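Local coordinates for transcription regulator AmtR (PDB 5E57), which probably acts as a TetR-family, DNA-binding transcription factor in the regulation of nitrogen metabolism in Mycobacterium smegmatis, at residues F21-G27 with K52-L56. Numbering follows the deposited sequence.
Sequences FTTHGYG and KDDIL
Lys52 lays its side chain over one face of the Tyr26 ring while Leu56 presses on the opposite face, clamping the tyrosine against the start of helix 52-61. The contact belongs to the helical DNA-binding domain of a TetR-family regulator: helix 9-23 and the turn after it meet helix 52-61, and the predicted helix-turn-helix lies in the chain between them. Followed outward, Lys52 leaves its helix with CG anti to the backbone N (chi1 -173°), and its CB lies beside the Tyr26 hydroxyl. Lys52 CG fits between the two aromatic residues, 3.7 Å from Tyr26 CE1 and 3.8 Å from Phe21 CZ. CD runs on near Phe21 CE1, a bend at chi3 (54°) turns the chain, and CE passes above the rim of the Tyr26 ring. Lys52 NZ then stands almost on the ring normal, 4.8 Å from the Tyr26 centroid, in a cation-pi contact. Lys52 NZ also donates a 3.0 Å hydrogen bond to Tyr26 O, tilted from the carbonyl plane, and another to Thr29 O, so ring and backbone oxygens together hold the ammonium. Over the opposite face of the tyrosine, Leu56 CD2 makes a CH-pi contact 3.8 Å from the ring centroid. Phe21 is the second layer: Tyr26 CD1 sits over the centre of its face, so the tyrosine meets it edge-on, while Phe21 CE2 packs against Ile55 CG2. Ile34 of helix 31-38 touches both Phe21 and Ile55, linking this apolar side to the predicted helix-turn-helix. Gly25, the first residue after helix 9-23 to leave helical backbone angles, has positive phi and turns the chain toward Tyr26. Tyr26 OH donates a 2.7 Å hydrogen bond to Asp53 OD1, which accepts it through its anti lone pair; carboxylate and ring are nearly coplanar.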
ATOM      1  N   PHE A  21      11.108  -1.803 -15.347  1.00 20.94           N
ATOM      2  CA  PHE A  21      10.579  -2.701 -14.318  1.00 20.39           C
ATOM      3  C   PHE A  21       9.249  -2.205 -13.819  1.00 21.38           C
ATOM      4  O   PHE A  21       8.371  -3.014 -13.488  1.00 20.09           O
ATOM      5  CB  PHE A  21      11.491  -2.836 -13.106  1.00 20.76           C
ATOM      6  CG  PHE A  21      12.857  -3.466 -13.402  1.00 20.88           C
ATOM      7  CD1 PHE A  21      13.066  -4.209 -14.498  1.00 20.57           C
ATOM      8  CD2 PHE A  21      13.876  -3.351 -12.489  1.00 21.20           C
ATOM      9  CE1 PHE A  21      14.300  -4.790 -14.758  1.00 22.25           C
ATOM     10  CE2 PHE A  21      15.123  -3.910 -12.730  1.00 23.18           C
ATOM     11  CZ  PHE A  21      15.338  -4.636 -13.880  1.00 23.78           C
ATOM     12  N   THR A  22       9.084  -0.880 -13.694  1.00 20.93           N
ATOM     13  CA  THR A  22       7.830  -0.374 -13.112  1.00 21.85           C
ATOM     14  C   THR A  22       6.717  -0.234 -14.138  1.00 24.51           C
ATOM     15  O   THR A  22       5.563  -0.211 -13.772  1.00 27.00           O
ATOM     16  CB  THR A  22       8.000   0.981 -12.474  1.00 20.28           C
ATOM     17  OG1 THR A  22       8.659   1.844 -13.407  1.00 23.12           O
ATOM     18  CG2 THR A  22       8.833   0.840 -11.210  1.00 22.69           C
ATOM     19  N   THR A  23       7.052  -0.124 -15.407  1.00 25.38           N
ATOM     20  CA  THR A  23       6.000   0.061 -16.397  1.00 27.85           C
ATOM     21  C   THR A  23       5.823  -1.121 -17.323  1.00 26.02           C
ATOM     22  O   THR A  23       4.766  -1.228 -17.941  1.00 27.71           O
ATOM     23  CB  THR A  23       6.207   1.372 -17.233  1.00 27.53           C
ATOM     24  OG1 THR A  23       7.408   1.295 -17.981  1.00 27.11           O
ATOM     25  CG2 THR A  23       6.284   2.566 -16.335  1.00 29.54           C
ATOM     26  N   HIS A  24       6.819  -1.995 -17.446  1.00 28.26           N
ATOM     27  CA  HIS A  24       6.641  -3.237 -18.218  1.00 30.34           C
ATOM     28  C   HIS A  24       6.675  -4.503 -17.321  1.00 29.33           C
ATOM     29  O   HIS A  24       5.880  -5.391 -17.486  1.00 24.27           O
ATOM     30  CB  HIS A  24       7.666  -3.282 -19.374  1.00 32.84           C
ATOM     31  CG  HIS A  24       7.424  -2.220 -20.424  1.00 45.02           C
ATOM     32  ND1 HIS A  24       7.644  -0.867 -20.202  1.00 50.89           N
ATOM     33  CD2 HIS A  24       6.930  -2.306 -21.691  1.00 47.10           C
ATOM     34  CE1 HIS A  24       7.290  -0.173 -21.273  1.00 42.78           C
ATOM     35  NE2 HIS A  24       6.862  -1.022 -22.191  1.00 43.94           N
ATOM     36  N   GLY A  25       7.597  -4.607 -16.375  1.00 23.92           N
ATOM     37  CA  GLY A  25       7.569  -5.736 -15.482  1.00 24.42           C
ATOM     38  C   GLY A  25       8.997  -6.128 -15.181  1.00 26.10           C
ATOM     39  O   GLY A  25       9.902  -5.797 -15.936  1.00 26.40           O
ATOM     40  N   TYR A  26       9.219  -6.865 -14.119  1.00 24.88           N
ATOM     41  CA  TYR A  26      10.594  -7.292 -13.816  1.00 25.46           C
ATOM     42  C   TYR A  26      11.007  -8.537 -14.589  1.00 24.27           C
ATOM     43  O   TYR A  26      11.939  -8.476 -15.370  1.00 24.77           O
ATOM     44  CB  TYR A  26      10.754  -7.533 -12.301  1.00 25.15           C
ATOM     45  CG  TYR A  26      12.151  -7.907 -11.970  1.00 25.78           C
ATOM     46  CD1 TYR A  26      13.150  -6.999 -12.114  1.00 23.23           C
ATOM     47  CD2 TYR A  26      12.477  -9.200 -11.505  1.00 27.81           C
ATOM     48  CE1 TYR A  26      14.473  -7.322 -11.779  1.00 27.91           C
ATOM     49  CE2 TYR A  26      13.782  -9.525 -11.179  1.00 28.21           C
ATOM     50  CZ  TYR A  26      14.784  -8.595 -11.342  1.00 24.77           C
ATOM     51  OH  TYR A  26      16.103  -8.907 -11.086  1.00 26.70           O
ATOM     52  N   GLY A  27      10.318  -9.655 -14.364  1.00 26.96           N
ATOM     53  CA  GLY A  27      10.520 -10.923 -15.108  1.00 29.10           C
ATOM     54  C   GLY A  27      10.522 -10.778 -16.624  1.00 28.92           C
ATOM     55  O   GLY A  27      11.353 -11.325 -17.296  1.00 27.13           O
ATOM     56  N   LYS A  52      20.613  -9.082 -13.570  1.00 22.46           N
ATOM     57  CA  LYS A  52      19.429  -8.263 -13.490  1.00 24.83           C
ATOM     58  C   LYS A  52      19.107  -8.058 -12.014  1.00 24.78           C
ATOM     59  O   LYS A  52      18.744  -6.937 -11.606  1.00 21.88           O
ATOM     60  CB  LYS A  52      18.264  -8.900 -14.264  1.00 28.10           C
ATOM     61  CG  LYS A  52      17.048  -8.002 -14.352  1.00 31.91           C
ATOM     62  CD  LYS A  52      15.988  -8.471 -15.362  1.00 32.27           C
ATOM     63  CE  LYS A  52      15.516  -9.877 -15.180  1.00 31.55           C
ATOM     64  NZ  LYS A  52      14.310 -10.135 -16.037  1.00 30.16           N
ATOM     65  N   ASP A  53      19.259  -9.127 -11.218  1.00 21.52           N
ATOM     66  CA  ASP A  53      18.992  -9.077  -9.795  1.00 21.79           C
ATOM     67  C   ASP A  53      19.830  -7.996  -9.109  1.00 22.68           C
ATOM     68  O   ASP A  53      19.353  -7.330  -8.173  1.00 21.63           O
ATOM     69  CB  ASP A  53      19.251 -10.457  -9.159  1.00 22.47           C
ATOM     70  CG  ASP A  53      18.096 -11.418  -9.302  1.00 24.18           C
ATOM     71  OD1 ASP A  53      16.963 -11.096  -9.786  1.00 24.06           O
ATOM     72  OD2 ASP A  53      18.293 -12.552  -8.849  1.00 24.83           O
ATOM     73  N   ASP A  54      21.099  -7.847  -9.531  1.00 24.77           N
ATOM     74  CA  ASP A  54      21.964  -6.824  -8.979  1.00 23.50           C
ATOM     75  C   ASP A  54      21.387  -5.470  -9.268  1.00 25.67           C
ATOM     76  O   ASP A  54      21.576  -4.510  -8.472  1.00 22.92           O
ATOM     77  CB  ASP A  54      23.360  -6.856  -9.590  1.00 26.98           C
ATOM     78  CG  ASP A  54      24.188  -8.086  -9.138  1.00 28.40           C
ATOM     79  OD1 ASP A  54      23.957  -8.614  -8.031  1.00 24.40           O
ATOM     80  OD2 ASP A  54      25.056  -8.512  -9.911  1.00 30.18           O
ATOM     81  N   ILE A  55      20.705  -5.330 -10.413  1.00 22.88           N
ATOM     82  CA  ILE A  55      20.132  -3.993 -10.775  1.00 22.38           C
ATOM     83  C   ILE A  55      18.966  -3.661  -9.816  1.00 22.82           C
ATOM     84  O   ILE A  55      18.879  -2.570  -9.246  1.00 21.86           O
ATOM     85  CB  ILE A  55      19.621  -3.980 -12.244  1.00 23.54           C
ATOM     86  CG1 ILE A  55      20.813  -4.217 -13.215  1.00 23.30           C
ATOM     87  CG2 ILE A  55      18.910  -2.689 -12.551  1.00 21.68           C
ATOM     88  CD1 ILE A  55      20.409  -4.484 -14.658  1.00 21.99           C
ATOM     89  N   LEU A  56      18.099  -4.644  -9.638  1.00 21.72           N
ATOM     90  CA  LEU A  56      16.960  -4.549  -8.739  1.00 22.51           C
ATOM     91  C   LEU A  56      17.402  -4.308  -7.318  1.00 21.69           C
ATOM     92  O   LEU A  56      16.788  -3.503  -6.611  1.00 20.33           O
ATOM     93  CB  LEU A  56      16.090  -5.834  -8.818  1.00 22.05           C
ATOM     94  CG  LEU A  56      14.812  -5.924  -7.959  1.00 24.34           C
ATOM     95  CD1 LEU A  56      13.830  -4.826  -8.346  1.00 24.69           C
ATOM     96  CD2 LEU A  56      14.114  -7.265  -8.093  1.00 26.96           C
TER